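Local structure of GDP-perosamine synthase (Caulobacter crescentus, 3BN1) at residues A[18-23]-A[239-244]; A[54-59]-A[197-202]; A[132-137]-A[158-163]; A[141-146]-A[167-172]; A[213-218]-A[229-234]. The protein catalyses the pyridoxal-phosphate-dependent transfer of an amino group from L-glutamate to GDP-4-keto-6-deoxy-D-mannose, yielding GDP-perosamine for O-antigen synthesis. One frame throughout, in Å; residues are numbered along the deposited sequence.

In the fold
Contacts 2 and 3 reach the central seven-stranded sheet, contact 2 at the outer strand 55-59 and contact 3 at the end of strand 155-159. Contact 3 is the most central and entirely buried, and some of its polar groups, notably E162, serve the cofactor. Contact 4 adjoins it through M142, which packs on H134, but is only partly buried and relies on charges and a tyrosine hydroxyl. Contact 2 combines sheet hydrogen bonds with apolar cover, and its A58 O meets R213 of contact 5. Contacts 1 and 5 touch the second subunit: contact 1, also partly buried, sets Y23 and E20 against the alanines of a second helix, whereas contact 5 joins loop backbones and presents polar side chains.

Contact 1 (A[18-23]-A[239-244]); sequences GNERDY and AAIGLA
A first torsion of -67° in Y23 carries the ring to helix 236-247, where its CD2-CE2 side meets A240, L243 and A244. In E20 a chi1 of -62° sets CG against A244, and the bend at chi2 (99°) turns the carboxylate back toward G18 N. The motif is helix-helix packing, with the first turn of helix 20-30 laid on helix 236-247 in an enzyme of the aminotransferase fold. Alanine suits the second helix because the backbones come close. The methyl of A244 sits 3.2 Å (CB) from E20 N, and the same CB is 3.4 Å from E20 CG. One turn earlier, A240 CB touches Y23 CB at 3.6 Å, while A240 O lies at the ring edge, 3.6 Å from Y23 CD2. L243 crosses the tyrosine side chain at about a right angle, its CD2 3.9 Å from Y23 CE2. I241 uses its CG2 branch against the methylene CG of E20.

The carboxylate of E20 is held by its surroundings. G18 N donates to E20 OE1 at 3.0 Å, and the side chain of Q245 bonds to OE2. N19 occupies the N-cap position of helix 20-30 without a capping bond from its side chain, and its CB rests over one face of the Y23 ring. On the dimer side, M28 of the second subunit packs on E20, and I33 of the second subunit on I241. One water joins the helix start to the other helix, accepting from N19 N at 2.9 Å and donating to A244 O at 2.8 Å.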
# COMPACT_ATOMS: atom_id res chain seq x y z
N GLY A 18 -11.99 17.70 -14.02
CA GLY A 18 -11.18 17.53 -15.23
C GLY A 18 -11.55 16.19 -15.90
O GLY A 18 -12.74 15.78 -15.91
N ASN A 19 -10.52 15.52 -16.45
CA ASN A 19 -10.59 14.22 -17.15
C ASN A 19 -10.51 12.93 -16.32
O ASN A 19 -10.17 11.87 -16.86
CB ASN A 19 -9.42 14.16 -18.12
CG ASN A 19 -9.60 15.12 -19.25
OD1 ASN A 19 -10.73 15.49 -19.57
ND2 ASN A 19 -8.50 15.66 -19.73
N GLU A 20 -10.75 13.00 -15.01
CA GLU A 20 -10.61 11.84 -14.12
C GLU A 20 -11.49 10.67 -14.57
O GLU A 20 -11.02 9.54 -14.81
CB GLU A 20 -10.87 12.28 -12.66
CG GLU A 20 -9.83 13.35 -12.18
CD GLU A 20 -10.37 14.78 -12.26
OE1 GLU A 20 -11.49 14.94 -12.84
OE2 GLU A 20 -9.67 15.72 -11.77
N ARG A 21 -12.76 11.00 -14.76
CA ARG A 21 -13.75 10.04 -15.19
C ARG A 21 -13.29 9.50 -16.52
O ARG A 21 -13.06 8.30 -16.66
CB ARG A 21 -15.12 10.70 -15.28
CG ARG A 21 -16.32 9.78 -15.16
CD ARG A 21 -17.58 10.41 -15.86
NE ARG A 21 -18.87 9.93 -15.34
CZ ARG A 21 -19.82 9.39 -16.10
NH1 ARG A 21 -20.96 8.93 -15.58
NH2 ARG A 21 -19.63 9.32 -17.41
N ASP A 22 -13.09 10.36 -17.50
CA ASP A 22 -12.61 9.88 -18.79
C ASP A 22 -11.41 8.92 -18.71
O ASP A 22 -11.46 7.82 -19.27
CB ASP A 22 -12.44 11.03 -19.82
CG ASP A 22 -11.62 10.61 -21.06
OD1 ASP A 22 -12.08 9.80 -21.89
OD2 ASP A 22 -10.50 11.12 -21.25
N TYR A 23 -10.34 9.33 -18.04
CA TYR A 23 -9.14 8.51 -17.95
C TYR A 23 -9.41 7.18 -17.24
O TYR A 23 -9.00 6.11 -17.69
CB TYR A 23 -8.03 9.30 -17.27
CG TYR A 23 -7.48 10.49 -18.03
CD1 TYR A 23 -8.02 10.88 -19.23
CD2 TYR A 23 -6.45 11.26 -17.52
CE1 TYR A 23 -7.49 11.97 -19.91
CE2 TYR A 23 -5.97 12.35 -18.15
CZ TYR A 23 -6.47 12.69 -19.38
OH TYR A 23 -5.97 13.75 -20.11
N ALA A 239 -3.34 6.40 -11.10
CA ALA A 239 -2.49 7.33 -11.88
C ALA A 239 -3.35 8.12 -12.87
O ALA A 239 -3.05 9.28 -13.22
CB ALA A 239 -1.36 6.60 -12.65
N ALA A 240 -4.40 7.47 -13.36
CA ALA A 240 -5.28 8.15 -14.31
C ALA A 240 -5.92 9.35 -13.61
O ALA A 240 -5.84 10.49 -14.09
CB ALA A 240 -6.29 7.18 -14.93
N ILE A 241 -6.46 9.13 -12.41
CA ILE A 241 -7.05 10.23 -11.66
C ILE A 241 -5.97 11.27 -11.36
O ILE A 241 -6.15 12.52 -11.50
CB ILE A 241 -7.70 9.76 -10.32
CG1 ILE A 241 -8.83 8.74 -10.60
CG2 ILE A 241 -8.20 11.07 -9.57
CD1 ILE A 241 -9.51 8.05 -9.37
N GLY A 242 -4.83 10.76 -10.95
CA GLY A 242 -3.76 11.70 -10.67
C GLY A 242 -3.35 12.62 -11.85
O GLY A 242 -2.90 13.77 -11.72
N LEU A 243 -3.37 12.05 -13.03
CA LEU A 243 -2.90 12.78 -14.17
C LEU A 243 -3.93 13.84 -14.49
O LEU A 243 -3.61 15.01 -14.76
CB LEU A 243 -2.79 11.75 -15.30
CG LEU A 243 -2.26 12.44 -16.56
CD1 LEU A 243 -0.98 13.27 -16.33
CD2 LEU A 243 -2.14 11.52 -17.80
N ALA A 244 -5.19 13.43 -14.45
CA ALA A 244 -6.26 14.40 -14.72
C ALA A 244 -6.24 15.53 -13.67
O ALA A 244 -6.50 16.69 -13.97
CB ALA A 244 -7.61 13.69 -14.75
O HOH W 1 -8.02 16.91 -16.31
O HOH W 2 -8.92 18.33 -12.40

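Contact 2 (A[54-59]-A[197-202]); sequences KHAIAC and MITTND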
# COMPACT_ATOMS: atom_id res chain seq x y z
N LYS A 54 14.24 15.11 -12.21
CA LYS A 54 14.34 14.03 -13.17
C LYS A 54 13.41 12.86 -12.96
O LYS A 54 12.83 12.33 -13.92
CB LYS A 54 15.79 13.57 -13.37
CG LYS A 54 16.75 14.79 -13.43
CD LYS A 54 18.19 14.51 -13.65
CE LYS A 54 18.50 13.07 -13.99
NZ LYS A 54 19.67 12.61 -13.18
N HIS A 55 13.23 12.46 -11.70
CA HIS A 55 12.41 11.27 -11.50
C HIS A 55 11.24 11.45 -10.59
O HIS A 55 11.31 12.18 -9.61
CB HIS A 55 13.27 10.19 -10.88
CG HIS A 55 14.63 10.07 -11.50
ND1 HIS A 55 14.84 9.38 -12.68
CD2 HIS A 55 15.85 10.50 -11.09
CE1 HIS A 55 16.12 9.45 -12.99
NE2 HIS A 55 16.76 10.09 -12.03
N ALA A 56 10.22 10.66 -10.86
CA ALA A 56 9.08 10.62 -9.95
C ALA A 56 8.61 9.16 -9.93
O ALA A 56 8.44 8.51 -10.98
CB ALA A 56 8.01 11.55 -10.34
N ILE A 57 8.49 8.63 -8.72
CA ILE A 57 8.10 7.24 -8.46
C ILE A 57 6.76 7.18 -7.74
O ILE A 57 6.65 7.55 -6.57
CB ILE A 57 9.23 6.55 -7.59
CG1 ILE A 57 10.61 6.51 -8.30
CG2 ILE A 57 8.84 5.06 -7.31
CD1 ILE A 57 11.53 7.77 -8.13
N ALA A 58 5.73 6.76 -8.48
CA ALA A 58 4.35 6.67 -8.02
C ALA A 58 4.20 5.48 -7.07
O ALA A 58 4.63 4.37 -7.36
CB ALA A 58 3.44 6.49 -9.19
N CYS A 59 3.57 5.72 -5.94
CA CYS A 59 3.41 4.68 -4.88
C CYS A 59 1.95 4.60 -4.49
O CYS A 59 1.14 5.48 -4.82
CB CYS A 59 4.15 5.26 -3.66
SG CYS A 59 5.95 5.41 -3.91
N MET A 197 3.80 9.83 -4.10
CA MET A 197 4.82 9.89 -5.11
C MET A 197 6.14 10.25 -4.43
O MET A 197 6.16 10.98 -3.42
CB MET A 197 4.44 11.02 -6.07
CG MET A 197 5.46 11.26 -7.22
SD MET A 197 4.98 10.10 -8.57
CE MET A 197 3.47 10.69 -9.23
N ILE A 198 7.24 9.75 -4.98
CA ILE A 198 8.58 10.20 -4.52
C ILE A 198 9.24 10.95 -5.68
O ILE A 198 9.20 10.46 -6.83
CB ILE A 198 9.55 9.02 -4.16
CG1 ILE A 198 8.85 8.05 -3.20
CG2 ILE A 198 10.92 9.53 -3.62
CD1 ILE A 198 9.61 6.76 -3.05
N THR A 199 9.92 12.06 -5.37
CA THR A 199 10.65 12.81 -6.38
C THR A 199 12.13 12.87 -6.00
O THR A 199 12.49 12.83 -4.83
CB THR A 199 10.09 14.22 -6.61
OG1 THR A 199 10.10 14.93 -5.37
CG2 THR A 199 8.67 14.20 -7.17
N THR A 200 12.96 12.79 -7.03
CA THR A 200 14.38 12.82 -6.86
C THR A 200 15.14 13.10 -8.13
O THR A 200 14.66 12.89 -9.23
CB THR A 200 14.93 11.54 -6.21
OG1 THR A 200 16.29 11.79 -5.80
CG2 THR A 200 14.94 10.34 -7.21
N ASN A 201 16.34 13.65 -7.97
CA ASN A 201 17.15 13.87 -9.17
C ASN A 201 18.20 12.77 -9.33
O ASN A 201 18.66 12.57 -10.43
CB ASN A 201 17.80 15.26 -9.20
CG ASN A 201 16.79 16.36 -9.63
OD1 ASN A 201 16.15 16.27 -10.67
ND2 ASN A 201 16.62 17.36 -8.77
N ASP A 202 18.52 12.03 -8.26
CA ASP A 202 19.55 11.00 -8.27
C ASP A 202 19.12 9.72 -8.93
O ASP A 202 18.17 9.08 -8.50
CB ASP A 202 20.01 10.68 -6.87
CG ASP A 202 21.11 9.64 -6.87
OD1 ASP A 202 22.25 10.02 -7.20
OD2 ASP A 202 20.82 8.46 -6.58
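An antiparallel strand pair at the edge of the central mixed sheet joins 54-59 to 197-202, with H55 opposite T200 and I57 opposite I198. Within this chain strand 55-59 is the outermost strand, and strand 196-200 separates it from strand 179-183; the short segments run at 165° to each other. H55 and T200, then I57 and I198, are hydrogen-bonded pairs, each joined by two backbone bonds, of which I57 N to I198 O is 2.7 Å. A56-T199, between them, and A58-M197, beyond I57-I198, are the non-hydrogen-bonded pairs.

The two faces differ in cover. On the face of A56, A58, M197 and T199, small alanines leave room for the long M197 chain, which bends at chi2 (87°) and lays SD across its neighbours, 3.8 Å from A56 CB and 4.0 Å from A58 CB. Helix 38-51 closes this face through A48, F43 and F47. On the other face the branched I57 and I198 meet under helix 203-213, and C59 SG touches I198 CG1 at 4.0 Å. There too, the methyl CG2 of T200 lies beside H55, while its hydroxyl bonds to D178 O. H55 NE2 and K54 NZ both turn to D203, at the start of that helix.

At the solvent end N201 grips K54 twice. Its side-chain OD1 accepts from K54 N at 2.7 Å, and its backbone O takes K54 NZ at 2.9 Å, nearly in line with the carbonyl bond.

Contact 3 (A[132-137]-A[158-163]); sequences PVHLYG and EDAAEA
The cofactor pocket is built here, where V133 and H134 run beside D159 at the end of strand 155-159 and the following turn carries E162. D159 N donates to P132 O at 2.8 Å, and H134 N to D159 O at 3.1 Å, so the loop 132-137 continues the sheet for one bridge. The methyls of V133 lie alongside D159, CG2 at 3.6 Å from its CB; D159 OD2 bonds to S91. D159 is probably the aspartate that serves the pyridine nitrogen in this fold type.

H134 NE2 donates to E158 OE1 at 2.8 Å. The oxygen lies in the ring plane and uses its anti lone pair, although ring and carboxylate are 52° apart. C140 N bonds to H134 ND1, which fixes the ring from both nitrogens, and backbone N-H groups of G174, L176 and G177 hold the E158 carboxylate.

E162, extended beyond CG, reaches Y136 N with OE1 at 2.7 Å. G137, at positive phi, lets the loop turn tightly beside A163. With OE1 engaged by the backbone, the carboxylate is oriented so that OE2 can bond to O3 of the cofactor on modified lysine 188, which makes Y136 N a second-shell positioning group.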
# COMPACT_ATOMS: atom_id res chain seq x y z
N PRO A 132 12.42 17.63 6.84
CA PRO A 132 11.58 18.82 6.95
C PRO A 132 10.16 18.44 6.43
O PRO A 132 9.99 17.67 5.47
CB PRO A 132 12.30 19.84 6.04
CG PRO A 132 12.99 18.96 5.05
CD PRO A 132 13.55 17.86 5.91
N VAL A 133 9.12 18.96 7.08
CA VAL A 133 7.77 18.73 6.63
C VAL A 133 7.18 20.10 6.27
O VAL A 133 7.16 21.00 7.11
CB VAL A 133 6.90 18.07 7.68
CG1 VAL A 133 5.46 17.93 7.19
CG2 VAL A 133 7.53 16.75 8.17
N HIS A 134 6.64 20.20 5.05
CA HIS A 134 6.04 21.47 4.59
C HIS A 134 4.54 21.51 5.00
O HIS A 134 3.65 21.22 4.23
CB HIS A 134 6.27 21.65 3.06
CG HIS A 134 7.67 21.35 2.59
ND1 HIS A 134 8.79 21.80 3.25
CD2 HIS A 134 8.12 20.76 1.45
CE1 HIS A 134 9.88 21.43 2.59
NE2 HIS A 134 9.50 20.81 1.48
N LEU A 135 4.28 21.90 6.25
CA LEU A 135 2.93 21.87 6.77
C LEU A 135 1.98 22.89 6.16
O LEU A 135 2.35 24.05 5.98
CB LEU A 135 3.03 22.14 8.26
CG LEU A 135 3.45 21.00 9.17
CD1 LEU A 135 3.25 21.47 10.65
CD2 LEU A 135 2.64 19.74 8.83
N TYR A 136 0.74 22.46 5.91
CA TYR A 136 -0.30 23.36 5.39
C TYR A 136 -0.08 23.93 3.98
O TYR A 136 -0.92 24.64 3.41
CB TYR A 136 -0.62 24.41 6.46
CG TYR A 136 -0.94 23.65 7.73
CD1 TYR A 136 -1.65 22.44 7.63
CD2 TYR A 136 -0.37 23.98 8.93
CE1 TYR A 136 -1.87 21.64 8.69
CE2 TYR A 136 -0.63 23.21 10.06
CZ TYR A 136 -1.38 22.05 9.92
OH TYR A 136 -1.66 21.26 11.00
N GLY A 137 1.03 23.52 3.38
CA GLY A 137 1.29 23.99 2.01
C GLY A 137 2.41 25.00 1.94
O GLY A 137 2.64 25.63 0.90
N GLU A 158 12.29 15.71 1.99
CA GLU A 158 11.13 16.57 2.27
C GLU A 158 9.84 15.73 2.39
O GLU A 158 9.45 14.96 1.47
CB GLU A 158 10.87 17.52 1.12
CG GLU A 158 12.03 18.42 0.59
CD GLU A 158 11.62 19.03 -0.81
OE1 GLU A 158 10.54 19.69 -0.87
OE2 GLU A 158 12.32 18.76 -1.84
N ASP A 159 9.15 15.91 3.50
CA ASP A 159 7.80 15.32 3.56
C ASP A 159 6.96 16.44 2.93
O ASP A 159 6.56 17.42 3.59
CB ASP A 159 7.29 15.11 4.98
CG ASP A 159 5.94 14.42 4.98
OD1 ASP A 159 5.29 14.32 3.90
OD2 ASP A 159 5.55 13.91 6.06
N ALA A 160 6.73 16.35 1.63
CA ALA A 160 5.98 17.42 0.95
C ALA A 160 4.52 17.08 0.76
O ALA A 160 3.88 17.62 -0.16
CB ALA A 160 6.62 17.73 -0.40
N ALA A 161 3.99 16.16 1.57
CA ALA A 161 2.58 15.70 1.46
C ALA A 161 1.53 16.78 1.31
O ALA A 161 0.49 16.54 0.72
CB ALA A 161 2.16 14.76 2.68
N GLU A 162 1.75 17.94 1.92
CA GLU A 162 0.67 18.93 1.90
C GLU A 162 0.99 20.12 1.03
O GLU A 162 0.29 21.14 1.11
CB GLU A 162 0.55 19.42 3.37
CG GLU A 162 0.47 18.22 4.32
CD GLU A 162 0.35 18.61 5.80
OE1 GLU A 162 0.38 19.81 6.13
OE2 GLU A 162 0.17 17.69 6.65
N ALA A 163 2.06 19.99 0.24
CA ALA A 163 2.55 21.15 -0.47
C ALA A 163 2.85 21.01 -1.96
O ALA A 163 3.72 21.66 -2.52
CB ALA A 163 3.83 21.62 0.29
O HOH W 3 4.05 18.55 3.87

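Contact 4 (A[141-146]-A[167-172]); sequences DMDPIL and TYRGKK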
# COMPACT_ATOMS: atom_id res chain seq x y z
N ASP A 141 12.04 26.61 5.83
CA ASP A 141 13.17 27.45 5.43
C ASP A 141 14.35 26.59 5.03
O ASP A 141 15.27 26.32 5.81
CB ASP A 141 13.55 28.42 6.55
CG ASP A 141 14.35 29.63 6.02
OD1 ASP A 141 14.54 29.80 4.79
OD2 ASP A 141 14.75 30.48 6.83
N MET A 142 14.28 26.14 3.79
CA MET A 142 15.24 25.18 3.24
C MET A 142 16.70 25.47 3.21
O MET A 142 17.52 24.61 3.51
CB MET A 142 14.76 24.58 1.92
CG MET A 142 13.43 23.87 2.05
SD MET A 142 13.53 22.43 3.18
CE MET A 142 14.82 21.36 2.41
N ASP A 143 17.04 26.70 2.86
CA ASP A 143 18.43 27.01 2.74
C ASP A 143 19.17 26.78 4.06
O ASP A 143 20.17 26.06 4.11
CB ASP A 143 18.56 28.41 2.14
CG ASP A 143 18.29 28.43 0.62
OD1 ASP A 143 18.14 27.33 0.01
OD2 ASP A 143 18.25 29.55 0.06
N PRO A 144 18.71 27.32 5.17
CA PRO A 144 19.47 27.06 6.40
C PRO A 144 19.52 25.56 6.74
O PRO A 144 20.47 25.06 7.34
CB PRO A 144 18.65 27.80 7.49
CG PRO A 144 17.68 28.59 6.79
CD PRO A 144 17.83 28.49 5.31
N ILE A 145 18.46 24.85 6.40
CA ILE A 145 18.38 23.47 6.78
C ILE A 145 19.39 22.69 5.90
O ILE A 145 20.08 21.75 6.34
CB ILE A 145 16.94 22.97 6.52
CG1 ILE A 145 15.90 23.68 7.38
CG2 ILE A 145 16.88 21.42 6.53
CD1 ILE A 145 14.46 23.17 7.15
N LEU A 146 19.43 23.04 4.62
CA LEU A 146 20.37 22.41 3.68
C LEU A 146 21.79 22.80 4.11
O LEU A 146 22.74 21.97 4.07
CB LEU A 146 20.10 22.85 2.25
CG LEU A 146 18.79 22.28 1.67
CD1 LEU A 146 18.50 22.93 0.35
CD2 LEU A 146 18.96 20.74 1.42
N THR A 167 6.52 26.69 -3.80
CA THR A 167 7.86 26.95 -4.32
C THR A 167 8.67 27.68 -3.23
O THR A 167 8.13 28.29 -2.31
CB THR A 167 7.87 27.86 -5.59
OG1 THR A 167 7.21 29.09 -5.26
CG2 THR A 167 7.20 27.17 -6.76
N TYR A 168 9.98 27.67 -3.40
CA TYR A 168 10.88 28.26 -2.44
C TYR A 168 12.08 28.76 -3.23
O TYR A 168 12.78 27.99 -3.90
CB TYR A 168 11.33 27.16 -1.47
CG TYR A 168 12.34 27.63 -0.45
CD1 TYR A 168 11.90 28.18 0.77
CD2 TYR A 168 13.73 27.58 -0.71
CE1 TYR A 168 12.79 28.68 1.71
CE2 TYR A 168 14.66 28.09 0.25
CZ TYR A 168 14.19 28.64 1.46
OH TYR A 168 15.08 29.10 2.44
N ARG A 169 12.30 30.07 -3.16
CA ARG A 169 13.43 30.67 -3.85
C ARG A 169 13.75 30.06 -5.23
O ARG A 169 14.90 29.70 -5.55
CB ARG A 169 14.62 30.69 -2.91
CG ARG A 169 14.27 31.49 -1.64
CD ARG A 169 15.45 31.47 -0.73
NE ARG A 169 15.17 32.14 0.56
CZ ARG A 169 15.98 32.14 1.65
NH1 ARG A 169 17.16 31.51 1.64
NH2 ARG A 169 15.62 32.77 2.77
N GLY A 170 12.67 29.96 -6.00
CA GLY A 170 12.61 29.55 -7.40
C GLY A 170 12.47 28.07 -7.74
O GLY A 170 12.55 27.67 -8.92
N LYS A 171 12.29 27.28 -6.69
CA LYS A 171 12.21 25.81 -6.83
C LYS A 171 10.90 25.31 -6.28
O LYS A 171 10.41 25.83 -5.30
CB LYS A 171 13.35 25.23 -6.01
CG LYS A 171 14.77 25.66 -6.56
CD LYS A 171 15.80 24.83 -5.79
CE LYS A 171 16.72 24.09 -6.76
NZ LYS A 171 16.44 22.63 -6.69
N LYS A 172 10.37 24.27 -6.90
CA LYS A 172 9.12 23.67 -6.47
C LYS A 172 9.38 22.74 -5.28
O LYS A 172 10.51 22.24 -5.14
CB LYS A 172 8.61 22.83 -7.63
CG LYS A 172 7.76 23.67 -8.59
CD LYS A 172 6.27 23.60 -8.29
CE LYS A 172 5.56 24.60 -9.21
NZ LYS A 172 5.63 24.09 -10.63
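Hydrogen bonds centre on the hydroxyl of Y168, which meets D141 and D143 at the start of helix 142-151. Y168 OH donates to D141 OD1 at 2.5 Å, a short bond, and accepts from D143 N at 3.1 Å along an almost straight path (171°). The hydroxyl thus takes up one N-H of the first helical turn, and tyrosine suits the place because its long ring carries a group able to give and to accept across the gap between hairpin and helix.

Charge pairing comes from R169, the next residue. Its chain, extended from CG to NE, lets NH1 donate to D143 OD2 at 2.7 Å, in the guanidinium plane, as part of a salt bridge. D141 OD1 makes a long, purely electrostatic pair with R169 NH2 at 3.8 Å, lying over the guanidinium face. Together the two aspartates and the arginine form a salt-bridge network.

Apolar contact is confined to the ring: M142 CB makes a CH-pi contact, 4.1 Å from the Y168 centroid, while CG of R169 lies over the opposite face. A chi1 of 177° swings the Y168 ring away from its own N and out to the helix.

The type I' turn from Y168 to K171 makes the small hairpin 167-172, which sits over this helix start, with T282 and I139 also touching Y168. Inward, M142 and L146 pack on V156 of strand 155-159, and P144 and I145 on helix 116-119.

Contact 5 (A[213-218]-A[229-234]); sequences RGQGMD and GFNYRM. With ACT (acetate ion), chain E.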
# COMPACT_ATOMS: atom_id res chain seq x y z
N ARG A 213 9.94 -0.82 -4.68
CA ARG A 213 8.50 -0.61 -4.92
C ARG A 213 7.88 -1.84 -5.53
O ARG A 213 6.75 -2.21 -5.20
CB ARG A 213 8.30 0.57 -5.87
CG ARG A 213 6.80 0.86 -6.10
CD ARG A 213 6.57 1.99 -7.07
NE ARG A 213 7.09 1.66 -8.40
CZ ARG A 213 7.02 2.46 -9.47
NH1 ARG A 213 6.42 3.66 -9.47
NH2 ARG A 213 7.59 2.04 -10.59
N GLY A 214 8.61 -2.44 -6.47
CA GLY A 214 8.16 -3.60 -7.25
C GLY A 214 8.57 -4.94 -6.69
O GLY A 214 9.06 -5.82 -7.43
N GLN A 215 8.26 -5.11 -5.39
CA GLN A 215 8.50 -6.34 -4.66
C GLN A 215 9.95 -6.77 -4.68
O GLN A 215 10.21 -7.92 -4.42
CB GLN A 215 7.64 -7.49 -5.14
CG GLN A 215 6.12 -7.21 -4.99
CD GLN A 215 5.55 -7.66 -3.67
OE1 GLN A 215 6.27 -7.65 -2.67
NE2 GLN A 215 4.33 -8.22 -3.67
N GLY A 216 10.90 -5.86 -4.93
CA GLY A 216 12.32 -6.29 -4.91
C GLY A 216 12.70 -7.21 -6.11
O GLY A 216 13.76 -7.84 -6.10
N MET A 217 11.90 -7.23 -7.19
CA MET A 217 12.21 -8.07 -8.38
C MET A 217 13.10 -7.38 -9.37
O MET A 217 12.96 -6.22 -9.69
CB MET A 217 10.94 -8.51 -9.10
CG MET A 217 11.16 -9.55 -10.15
SD MET A 217 9.64 -10.14 -10.93
CE MET A 217 9.37 -8.82 -12.07
N ASP A 218 14.04 -8.13 -9.90
CA ASP A 218 14.98 -7.49 -10.79
C ASP A 218 14.30 -7.04 -12.06
O ASP A 218 13.72 -7.86 -12.76
CB ASP A 218 16.07 -8.56 -11.05
CG ASP A 218 17.22 -8.07 -11.90
OD1 ASP A 218 17.07 -7.05 -12.59
OD2 ASP A 218 18.27 -8.73 -11.89
N GLY A 229 11.80 -6.50 -0.90
CA GLY A 229 11.09 -5.28 -1.29
C GLY A 229 9.68 -5.33 -0.74
O GLY A 229 9.38 -6.03 0.27
N PHE A 230 8.84 -4.46 -1.31
CA PHE A 230 7.48 -4.21 -0.82
C PHE A 230 6.53 -4.16 -1.97
O PHE A 230 6.94 -4.13 -3.15
CB PHE A 230 7.42 -2.82 -0.21
CG PHE A 230 8.53 -2.57 0.77
CD1 PHE A 230 8.49 -3.17 2.02
CD2 PHE A 230 9.63 -1.74 0.45
CE1 PHE A 230 9.48 -2.97 2.94
CE2 PHE A 230 10.66 -1.56 1.36
CZ PHE A 230 10.60 -2.19 2.61
N ASN A 231 5.25 -4.09 -1.63
CA ASN A 231 4.25 -3.91 -2.68
C ASN A 231 3.69 -2.51 -2.45
O ASN A 231 2.70 -2.30 -1.73
CB ASN A 231 3.12 -4.97 -2.81
CG ASN A 231 2.18 -4.63 -3.96
OD1 ASN A 231 2.31 -3.54 -4.58
ND2 ASN A 231 1.16 -5.49 -4.19
N TYR A 232 4.37 -1.54 -3.07
CA TYR A 232 3.95 -0.18 -2.87
C TYR A 232 3.61 0.49 -4.19
O TYR A 232 3.73 1.68 -4.31
CB TYR A 232 5.08 0.60 -2.18
CG TYR A 232 5.32 0.29 -0.69
CD1 TYR A 232 4.40 -0.46 0.06
CD2 TYR A 232 6.51 0.67 -0.08
CE1 TYR A 232 4.63 -0.72 1.42
CE2 TYR A 232 6.74 0.47 1.27
CZ TYR A 232 5.78 -0.20 2.02
OH TYR A 232 6.06 -0.41 3.33
N ARG A 233 3.22 -0.29 -5.19
CA ARG A 233 2.95 0.28 -6.51
C ARG A 233 1.62 0.97 -6.58
O ARG A 233 0.65 0.50 -6.01
CB ARG A 233 2.88 -0.85 -7.54
CG ARG A 233 4.10 -1.72 -7.51
CD ARG A 233 3.89 -2.95 -8.42
NE ARG A 233 2.99 -3.96 -7.83
CZ ARG A 233 3.29 -5.25 -7.63
NH1 ARG A 233 4.47 -5.74 -8.02
NH2 ARG A 233 2.38 -6.10 -7.11
N MET A 234 1.54 1.99 -7.43
CA MET A 234 0.28 2.70 -7.68
C MET A 234 -0.48 1.97 -8.81
O MET A 234 0.16 1.45 -9.74
CB MET A 234 0.58 4.13 -8.21
CG MET A 234 -0.70 4.94 -8.33
SD MET A 234 -0.41 6.61 -8.86
CE MET A 234 0.12 7.45 -7.29
C ACT E . 3.13 -9.23 -7.27
O ACT E . 2.70 -8.61 -6.25
OXT ACT E . 4.10 -8.68 -8.06
CH3 ACT E . 2.62 -10.60 -7.59
O HOH W 4 11.63 -9.15 -2.27
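R213, at the end of helix 203-213, lies along the backbone of Y232 and R233 and, with Q215 and R233, buries the greatest surface of this loop pairing. Its chi1 of -177° lays CG against the Y232 carbonyl, 3.6 Å from Y232 O, while the guanidinium runs on to E44 and A58 O. R213 O accepts from Y232 N at 3.3 Å and also has R233 CG against it.

Q215 begins the return of the chain. Its N donates to F230 O at 2.8 Å, and its side chain crosses N231, NE2 being 3.6 Å from N231 CB. Glycine suits the turn beside it: G216 has positive phi, and the backbones of G216 and G229 pass with their CA atoms 4.0 Å apart, a closeness that glycine permits. A water joins Q215 O to G229 N.

R233 and Q215 together hold an acetate, probably from the crystallisation liquor. R233 NH2 donates to acetate O at 2.7 Å and NH1 to its OXT at 3.0 Å; Q215 NE2 reaches the same acetate O at 3.1 Å. The acetate lies at the guanidinium edge; the guanidinium and the Q215 amide planes are 77° apart. E194 of the second subunit pairs with R233 NE, T63 of the second subunit bonds to Q215, and N231 ND2 bonds to that subunit's cofactor-lysine side chain. This chemistry is consistent with a patch able to hold an anion at the dimer interface, beside the cofactor of the second subunit.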